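Local coordinates for protein K5 lyase (Enterobacteria phage k1-5, PDB 2X3H) that cleaves the glycosaminoglycan-like K5 capsular polysaccharide by a lyase mechanism, probably opening the capsule of the host bacterium to the phage as a trimeric tail spike, at residues A[308-311]-A[312-315]; A[448-451]-A[452-456]; A[478-481]-A[482-486]. All coordinates share one frame; numbering follows the deposited sequence.

Contact 1: residues A[308-311]-A[312-315]; sequences VDYS and TSDA
Tyr310 and Ser313 are the ends of a type I beta turn that leads the chain out of strand 302-309, one strand of the parallel beta-helix. Ser313 N donates to Tyr310 O over 3.0 Å, nearly straight at hydrogen but from well above the carbonyl plane. From CB the Tyr310 side chain swings CG anti to its carbonyl carbon (chi1 -81°), which lays the ring along the segment that follows the turn. CD1 then meets Ser313 CB at 3.8 Å, the methylene standing at the ring edge near its plane. CE1, one atom further out, packs on Ala315 CB at 3.9 Å, the methyl coming in obliquely. The tip, OH, bonds to the backbone O of His319, so both ends of this buried residue are held.

Ahead of the turn, Asp309 forms an Asx turn: OD1 takes Ser311 N from above the carboxylate plane, and OD2 takes Ser311 OG on its syn lone pair. OD2 also bonds to Tyr250 of the second subunit. Beyond the turn Ser313 OG, itself bonded to Pro288 O, accepts from Ala315 N in an ST turn. A water donates to Tyr310 O at 2.6 Å and to Ser313 O at 2.9 Å.

Contact 2: residues A[448-451]-A[452-456]; sequences GVLT and SADKY
Asp454 reaches back to Thr451 and Leu450 across a type I beta turn that runs from Thr451 to Asp454. Three hydrogen bonds tie the two halves together. In the backbone one, Asp454 N donates to Thr451 O at 2.9 Å, bent to 145° at the hydrogen. The other two use side chains. Asp454 OD2 accepts Thr451 N at 2.9 Å on its anti lone pair, the side away from OD1, and the bond is close to straight. Thr451 OG1 accepts Ala453 N at 3.1 Å; with chi1 at 72° the oxygen lies between its own backbone N and carbonyl carbon, facing the amide of Ala453. Thr451 and Asp454 are thus joined in both directions.

Van der Waals packing adds to this. The Leu450 side chain crosses that of Asp454 at about a right angle, with CG and CD1 each 4.0 Å from Asp454 CG. Ala453 CB touches Thr451 OG1 at 3.6 Å.

Neighbouring chains supply the partners of the buried Asp454 OD1: a hydrogen bond from Ser465 of the second subunit and a salt bridge to Arg477 of the third. With OD2 on Thr451 N, they would hold the carboxylate's rotation and probably keep it ionised. The turn belongs to the loop between strands 436-439 and 456-459, and Tyr456, which opens the latter, pairs in a parallel ladder with a strand of the second subunit.

Contact 3: residues A[478-481]-A[482-486]; sequences LFTS and DGTSR
Thr480 and Thr484 lie side by side and point the same way, and Asp482 runs alongside Thr480 in that same direction, so three polar side chains gather over the end of the hairpin. Asp482 OD1 is where they meet. It accepts Thr480 OG1 at 2.7 Å. Thr484 gives it two more bonds, from OG1 at 2.9 Å and from N at 3.0 Å. All three donors stand clear of the carboxylate plane, by about 40°. With chi1 at 69° and chi2 near zero (-3°), OD1 eclipses CA and is turned back over the chain. Thr480 OG1 also packs against Thr484 CB at 3.5 Å. The bond from Thr484 N makes an Asx turn overlapping the type I beta turn from Thr480 to Gly483, which links strands 473-480 and 485-491 into an antiparallel beta hairpin. Gly483 N donates to Thr480 O and Thr480 N to Thr484 O; with the positive phi of Gly483, this is a type I turn with a G1 beta bulge.

Below the turn, Leu478 and Arg486 form a hydrogen-bonded pair, each N donating to the other's O at 2.9 Å. Their side chains share one sheet face, while Phe479 and Ser485, a non-hydrogen-bonded pair, share the other. The Phe479 ring leads away and packs on Leu459 of the second subunit.

Overall arrangement
Each contact contains a type I turn closed by a backbone bond, with side-chain oxygens taking neighbouring amides, but they serve different parts of the trimer. Contact 1 is mostly buried and leaves a strand of the parallel beta-helix, its centre about 17 Å from that of the chain; contacts 2 and 3 are partly buried in the C-terminal part, their centres about 38 and 42 Å from it. Contact 1 adds aromatic packing, a bridging water and, through Asp309, a bond to a neighbouring subunit; contact 2 shares a carboxylate with two other subunits, and contact 3 turns one inward on its own hairpin. The centres of contacts 2 and 3 are 20 Å apart without touching, and both border strands whose sheets run on into another chain.

Contact 1: residues A[308-311]-A[312-315]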
ATOM      1  N   VAL A 308       5.165   1.250  13.476  1.00  5.23           N
ATOM      2  CA  VAL A 308       5.103   1.419  14.930  1.00  6.47           C
ATOM      3  C   VAL A 308       6.437   1.080  15.584  1.00  6.49           C
ATOM      4  O   VAL A 308       7.053   0.066  15.267  1.00  6.80           O
ATOM      5  CB  VAL A 308       3.893   0.662  15.557  1.00  8.63           C
ATOM      6  CG1 VAL A 308       3.910  -0.790  15.196  1.00 10.31           C
ATOM      7  CG2 VAL A 308       3.822   0.857  17.084  1.00  8.76           C
ATOM      8  N   ASP A 309       6.908   1.978  16.452  1.00  5.16           N
ATOM      9  CA  ASP A 309       8.131   1.758  17.228  1.00  5.56           C
ATOM     10  C   ASP A 309       7.802   1.798  18.709  1.00  5.61           C
ATOM     11  O   ASP A 309       7.031   2.652  19.137  1.00  5.69           O
ATOM     12  CB  ASP A 309       9.156   2.842  16.927  1.00  6.49           C
ATOM     13  CG  ASP A 309      10.404   2.729  17.802  1.00  8.01           C
ATOM     14  OD1 ASP A 309      10.880   1.595  18.001  1.00  9.69           O
ATOM     15  OD2 ASP A 309      10.909   3.775  18.276  1.00  9.48           O
ATOM     16  N   TYR A 310       8.382   0.876  19.472  1.00  5.39           N
ATOM     17  CA  TYR A 310       8.212   0.843  20.933  1.00  5.37           C
ATOM     18  C   TYR A 310       9.530   1.071  21.705  1.00  6.05           C
ATOM     19  O   TYR A 310       9.555   0.924  22.930  1.00  7.53           O
ATOM     20  CB  TYR A 310       7.605  -0.505  21.361  1.00  6.21           C
ATOM     21  CG  TYR A 310       6.099  -0.564  21.185  1.00  5.63           C
ATOM     22  CD1 TYR A 310       5.252  -0.023  22.138  1.00  6.17           C
ATOM     23  CD2 TYR A 310       5.526  -1.131  20.049  1.00  6.01           C
ATOM     24  CE1 TYR A 310       3.874  -0.054  21.981  1.00  6.30           C
ATOM     25  CE2 TYR A 310       4.155  -1.177  19.889  1.00  5.80           C
ATOM     26  CZ  TYR A 310       3.327  -0.625  20.856  1.00  6.56           C
ATOM     27  OH  TYR A 310       1.944  -0.647  20.728  1.00  6.70           O
ATOM     28  N   SER A 311      10.601   1.414  20.995  1.00  6.36           N
ATOM     29  CA  SER A 311      11.952   1.473  21.599  1.00  7.77           C
ATOM     30  C   SER A 311      12.075   2.392  22.812  1.00  8.40           C
ATOM     31  O   SER A 311      12.953   2.180  23.652  1.00  9.41           O
ATOM     32  CB  SER A 311      13.002   1.863  20.560  1.00  8.27           C
ATOM     33  OG  SER A 311      12.823   3.200  20.145  1.00 10.29           O
ATOM     34  N   THR A 312      11.219   3.407  22.914  1.00  8.78           N
ATOM     35  CA  THR A 312      11.293   4.317  24.073  1.00  9.77           C
ATOM     36  C   THR A 312       9.994   4.350  24.887  1.00 10.01           C
ATOM     37  O   THR A 312       9.765   5.283  25.674  1.00 10.91           O
ATOM     38  CB  THR A 312      11.658   5.756  23.663  1.00 11.49           C
ATOM     39  OG1 THR A 312      10.622   6.314  22.852  1.00 13.61           O
ATOM     40  CG2 THR A 312      12.990   5.779  22.920  1.00 13.08           C
ATOM     41  N   SER A 313       9.142   3.350  24.676  1.00  8.14           N
ATOM     42  CA  SER A 313       7.815   3.305  25.302  1.00  8.23           C
ATOM     43  C   SER A 313       7.787   2.561  26.628  1.00  7.86           C
ATOM     44  O   SER A 313       8.490   1.560  26.798  1.00  8.29           O
ATOM     45  CB  SER A 313       6.821   2.618  24.374  1.00  8.43           C
ATOM     46  OG  SER A 313       5.575   2.472  25.033  1.00  8.20           O
ATOM     47  N   ASP A 314       6.951   3.028  27.557  1.00  8.67           N
ATOM     48  CA  ASP A 314       6.749   2.314  28.814  1.00  9.31           C
ATOM     49  C   ASP A 314       5.596   1.299  28.761  1.00  8.10           C
ATOM     50  O   ASP A 314       5.196   0.752  29.791  1.00  9.37           O
ATOM     51  CB  ASP A 314       6.598   3.282  30.007  1.00 11.22           C
ATOM     52  CG  ASP A 314       5.383   4.197  29.897  1.00 13.98           C
ATOM     53  OD1 ASP A 314       4.532   3.992  29.001  1.00 15.58           O
ATOM     54  OD2 ASP A 314       5.267   5.136  30.730  1.00 14.17           O
ATOM     55  N   ALA A 315       5.093   1.019  27.557  1.00  7.78           N
ATOM     56  CA  ALA A 315       4.083  -0.012  27.367  1.00  7.73           C
ATOM     57  C   ALA A 315       4.503  -1.315  28.045  1.00  7.30           C
ATOM     58  O   ALA A 315       5.647  -1.747  27.909  1.00  7.98           O
ATOM     59  CB  ALA A 315       3.883  -0.264  25.870  1.00  7.51           C
TER
HETATM   60  O   HOH W   1       9.910  -0.399  25.170  1.00 18.41           O

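Contact 2: residues A[448-451]-A[452-456]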
ATOM      1  N   GLY A 448     -14.590 -39.586  -7.825  1.00 14.78           N
ATOM      2  CA  GLY A 448     -14.397 -40.742  -6.956  1.00 15.65           C
ATOM      3  C   GLY A 448     -12.979 -41.251  -6.764  1.00 15.39           C
ATOM      4  O   GLY A 448     -12.771 -42.435  -6.473  1.00 17.14           O
ATOM      5  N   VAL A 449     -11.999 -40.361  -6.919  1.00 12.40           N
ATOM      6  CA  VAL A 449     -10.612 -40.729  -6.677  1.00 11.10           C
ATOM      7  C   VAL A 449     -10.028 -40.010  -5.445  1.00 10.26           C
ATOM      8  O   VAL A 449      -9.621 -40.655  -4.471  1.00 11.98           O
ATOM      9  CB  VAL A 449      -9.720 -40.478  -7.920  1.00 11.06           C
ATOM     10  CG1 VAL A 449      -8.276 -40.866  -7.633  1.00 10.77           C
ATOM     11  CG2 VAL A 449     -10.261 -41.261  -9.115  1.00 12.35           C
ATOM     12  N   LEU A 450      -9.974 -38.685  -5.488  1.00  9.27           N
ATOM     13  CA  LEU A 450      -9.407 -37.926  -4.380  1.00 10.00           C
ATOM     14  C   LEU A 450     -10.429 -37.764  -3.252  1.00  9.71           C
ATOM     15  O   LEU A 450     -11.636 -37.620  -3.508  1.00 10.19           O
ATOM     16  CB  LEU A 450      -8.941 -36.556  -4.875  1.00 11.25           C
ATOM     17  CG  LEU A 450      -7.507 -36.446  -5.423  1.00 13.59           C
ATOM     18  CD1 LEU A 450      -6.889 -37.752  -5.900  1.00 13.35           C
ATOM     19  CD2 LEU A 450      -7.351 -35.296  -6.441  1.00 13.44           C
ATOM     20  N   THR A 451      -9.945 -37.786  -2.010  1.00  8.75           N
ATOM     21  CA  THR A 451     -10.795 -37.638  -0.828  1.00  8.91           C
ATOM     22  C   THR A 451     -10.121 -36.676   0.153  1.00  8.04           C
ATOM     23  O   THR A 451      -9.079 -36.094  -0.166  1.00  7.12           O
ATOM     24  CB  THR A 451     -10.985 -38.972  -0.101  1.00  9.90           C
ATOM     25  OG1 THR A 451      -9.758 -39.324   0.552  1.00  9.88           O
ATOM     26  CG2 THR A 451     -11.384 -40.081  -1.067  1.00 11.08           C
ATOM     27  N   SER A 452     -10.707 -36.524   1.340  1.00  8.74           N
ATOM     28  CA  SER A 452     -10.129 -35.652   2.364  1.00  9.65           C
ATOM     29  C   SER A 452      -8.725 -36.090   2.763  1.00  8.48           C
ATOM     30  O   SER A 452      -7.968 -35.288   3.317  1.00  9.21           O
ATOM     31  CB  SER A 452     -11.003 -35.631   3.616  1.00 11.11           C
ATOM     32  OG  SER A 452     -11.072 -36.914   4.199  1.00 14.96           O
ATOM     33  N   ALA A 453      -8.370 -37.345   2.493  1.00  7.24           N
ATOM     34  CA  ALA A 453      -7.029 -37.804   2.841  1.00  5.77           C
ATOM     35  C   ALA A 453      -5.996 -37.126   1.959  1.00  4.77           C
ATOM     36  O   ALA A 453      -4.842 -36.963   2.358  1.00  5.77           O
ATOM     37  CB  ALA A 453      -6.897 -39.324   2.701  1.00  6.22           C
ATOM     38  N   ASP A 454      -6.401 -36.775   0.745  1.00  5.37           N
ATOM     39  CA  ASP A 454      -5.493 -36.151  -0.219  1.00  4.80           C
ATOM     40  C   ASP A 454      -5.344 -34.679   0.107  1.00  4.38           C
ATOM     41  O   ASP A 454      -5.947 -33.800  -0.541  1.00  4.70           O
ATOM     42  CB  ASP A 454      -5.996 -36.367  -1.641  1.00  5.44           C
ATOM     43  CG  ASP A 454      -6.048 -37.833  -1.998  1.00  5.31           C
ATOM     44  OD1 ASP A 454      -4.972 -38.400  -2.275  1.00  5.23           O
ATOM     45  OD2 ASP A 454      -7.157 -38.422  -1.961  1.00  6.62           O
ATOM     46  N   LYS A 455      -4.513 -34.439   1.114  1.00  3.73           N
ATOM     47  CA  LYS A 455      -4.302 -33.123   1.695  1.00  3.93           C
ATOM     48  C   LYS A 455      -3.265 -32.317   0.933  1.00  3.50           C
ATOM     49  O   LYS A 455      -3.096 -31.110   1.185  1.00  2.97           O
ATOM     50  CB  LYS A 455      -3.867 -33.307   3.154  1.00  6.00           C
ATOM     51  CG  LYS A 455      -5.042 -33.676   4.051  1.00  6.71           C
ATOM     52  CD  LYS A 455      -4.641 -34.349   5.336  1.00  7.99           C
ATOM     53  CE  LYS A 455      -5.900 -34.674   6.114  1.00  9.21           C
ATOM     54  NZ  LYS A 455      -5.651 -35.588   7.252  1.00  9.13           N
ATOM     55  N   TYR A 456      -2.536 -33.004   0.055  1.00  2.43           N
ATOM     56  CA  TYR A 456      -1.546 -32.386  -0.838  1.00  2.00           C
ATOM     57  C   TYR A 456      -1.794 -32.898  -2.254  1.00  3.60           C
ATOM     58  O   TYR A 456      -1.884 -34.106  -2.474  1.00  3.51           O
ATOM     59  CB  TYR A 456      -0.105 -32.713  -0.365  1.00  2.87           C
ATOM     60  CG  TYR A 456       0.117 -32.108   0.997  1.00  2.51           C
ATOM     61  CD1 TYR A 456       0.450 -30.760   1.113  1.00  3.23           C
ATOM     62  CD2 TYR A 456      -0.117 -32.838   2.163  1.00  2.85           C
ATOM     63  CE1 TYR A 456       0.600 -30.155   2.349  1.00  2.87           C
ATOM     64  CE2 TYR A 456       0.029 -32.235   3.416  1.00  3.54           C
ATOM     65  CZ  TYR A 456       0.383 -30.893   3.495  1.00  3.01           C
ATOM     66  OH  TYR A 456       0.520 -30.267   4.712  1.00  5.40           O
TER

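Contact 3: residues A[478-481]-A[482-486]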
ATOM      1  N   LEU A 478       7.912 -41.610   4.131  1.00  4.50           N
ATOM      2  CA  LEU A 478       6.567 -41.723   4.664  1.00  4.09           C
ATOM      3  C   LEU A 478       6.698 -41.966   6.164  1.00  3.86           C
ATOM      4  O   LEU A 478       7.493 -42.814   6.586  1.00  4.56           O
ATOM      5  CB  LEU A 478       5.864 -42.903   4.008  1.00  4.17           C
ATOM      6  CG  LEU A 478       5.708 -42.841   2.474  1.00  3.52           C
ATOM      7  CD1 LEU A 478       5.085 -44.139   1.967  1.00  5.43           C
ATOM      8  CD2 LEU A 478       4.895 -41.622   2.036  1.00  5.01           C
ATOM      9  N   PHE A 479       5.956 -41.224   6.988  1.00  3.83           N
ATOM     10  CA  PHE A 479       6.081 -41.437   8.426  1.00  4.25           C
ATOM     11  C   PHE A 479       4.771 -41.139   9.155  1.00  4.63           C
ATOM     12  O   PHE A 479       3.876 -40.451   8.625  1.00  5.29           O
ATOM     13  CB  PHE A 479       7.225 -40.590   9.020  1.00  4.69           C
ATOM     14  CG  PHE A 479       6.882 -39.145   9.196  1.00  5.20           C
ATOM     15  CD1 PHE A 479       6.839 -38.281   8.090  1.00  5.28           C
ATOM     16  CD2 PHE A 479       6.596 -38.640  10.468  1.00  5.54           C
ATOM     17  CE1 PHE A 479       6.513 -36.930   8.258  1.00  5.24           C
ATOM     18  CE2 PHE A 479       6.262 -37.286  10.641  1.00  5.33           C
ATOM     19  CZ  PHE A 479       6.226 -36.433   9.526  1.00  5.59           C
ATOM     20  N   THR A 480       4.665 -41.675  10.374  1.00  5.60           N
ATOM     21  CA  THR A 480       3.446 -41.551  11.178  1.00  5.56           C
ATOM     22  C   THR A 480       3.759 -40.984  12.566  1.00  6.58           C
ATOM     23  O   THR A 480       4.934 -40.869  12.935  1.00  6.51           O
ATOM     24  CB  THR A 480       2.693 -42.897  11.268  1.00  7.32           C
ATOM     25  OG1 THR A 480       3.597 -43.936  11.660  1.00  7.59           O
ATOM     26  CG2 THR A 480       2.084 -43.271   9.900  1.00  6.92           C
ATOM     27  N   SER A 481       2.714 -40.647  13.324  1.00  6.42           N
ATOM     28  CA  SER A 481       2.859 -39.944  14.607  1.00  7.88           C
ATOM     29  C   SER A 481       3.580 -40.794  15.653  1.00  8.09           C
ATOM     30  O   SER A 481       4.181 -40.258  16.593  1.00  9.65           O
ATOM     31  CB  SER A 481       1.477 -39.556  15.136  1.00  8.64           C
ATOM     32  OG  SER A 481       0.688 -40.717  15.340  1.00  9.82           O
ATOM     33  N   ASP A 482       3.501 -42.113  15.507  1.00  7.82           N
ATOM     34  CA  ASP A 482       4.225 -43.010  16.423  1.00  8.70           C
ATOM     35  C   ASP A 482       5.738 -43.122  16.152  1.00  9.36           C
ATOM     36  O   ASP A 482       6.442 -43.879  16.841  1.00 10.91           O
ATOM     37  CB  ASP A 482       3.560 -44.396  16.469  1.00  8.97           C
ATOM     38  CG  ASP A 482       3.720 -45.187  15.170  1.00  9.40           C
ATOM     39  OD1 ASP A 482       4.294 -44.652  14.194  1.00  8.37           O
ATOM     40  OD2 ASP A 482       3.271 -46.366  15.137  1.00 12.15           O
ATOM     41  N   GLY A 483       6.234 -42.385  15.153  1.00  8.22           N
ATOM     42  CA  GLY A 483       7.663 -42.397  14.819  1.00  8.21           C
ATOM     43  C   GLY A 483       8.083 -43.385  13.736  1.00  8.00           C
ATOM     44  O   GLY A 483       9.234 -43.390  13.317  1.00  8.99           O
ATOM     45  N   THR A 484       7.158 -44.227  13.290  1.00  7.17           N
ATOM     46  CA  THR A 484       7.481 -45.165  12.209  1.00  6.42           C
ATOM     47  C   THR A 484       7.828 -44.385  10.935  1.00  7.19           C
ATOM     48  O   THR A 484       7.087 -43.487  10.539  1.00  6.63           O
ATOM     49  CB  THR A 484       6.304 -46.115  11.942  1.00  7.23           C
ATOM     50  OG1 THR A 484       5.952 -46.791  13.160  1.00  8.06           O
ATOM     51  CG2 THR A 484       6.675 -47.150  10.889  1.00  6.24           C
ATOM     52  N   SER A 485       8.948 -44.742  10.304  1.00  6.56           N
ATOM     53  CA  SER A 485       9.456 -44.070   9.108  1.00  6.51           C
ATOM     54  C   SER A 485       9.864 -45.136   8.084  1.00  6.21           C
ATOM     55  O   SER A 485      10.545 -46.114   8.444  1.00  6.16           O
ATOM     56  CB  SER A 485      10.689 -43.231   9.468  1.00  7.68           C
ATOM     57  OG  SER A 485      11.196 -42.528   8.334  1.00  8.82           O
ATOM     58  N   ARG A 486       9.455 -44.959   6.825  1.00  4.48           N
ATOM     59  CA  ARG A 486       9.865 -45.868   5.752  1.00  4.52           C
ATOM     60  C   ARG A 486      10.171 -45.024   4.534  1.00  4.08           C
ATOM     61  O   ARG A 486       9.427 -44.089   4.249  1.00  4.88           O
ATOM     62  CB  ARG A 486       8.738 -46.848   5.395  1.00  4.35           C
ATOM     63  CG  ARG A 486       8.355 -47.831   6.502  1.00  4.85           C
ATOM     64  CD  ARG A 486       9.450 -48.867   6.775  1.00  5.69           C
ATOM     65  NE  ARG A 486       8.999 -49.858   7.763  1.00  6.75           N
ATOM     66  CZ  ARG A 486       9.169 -49.729   9.076  1.00  8.32           C
ATOM     67  NH1 ARG A 486       9.797 -48.655   9.557  1.00  7.63           N
ATOM     68  NH2 ARG A 486       8.740 -50.681   9.909  1.00  8.34           N
TER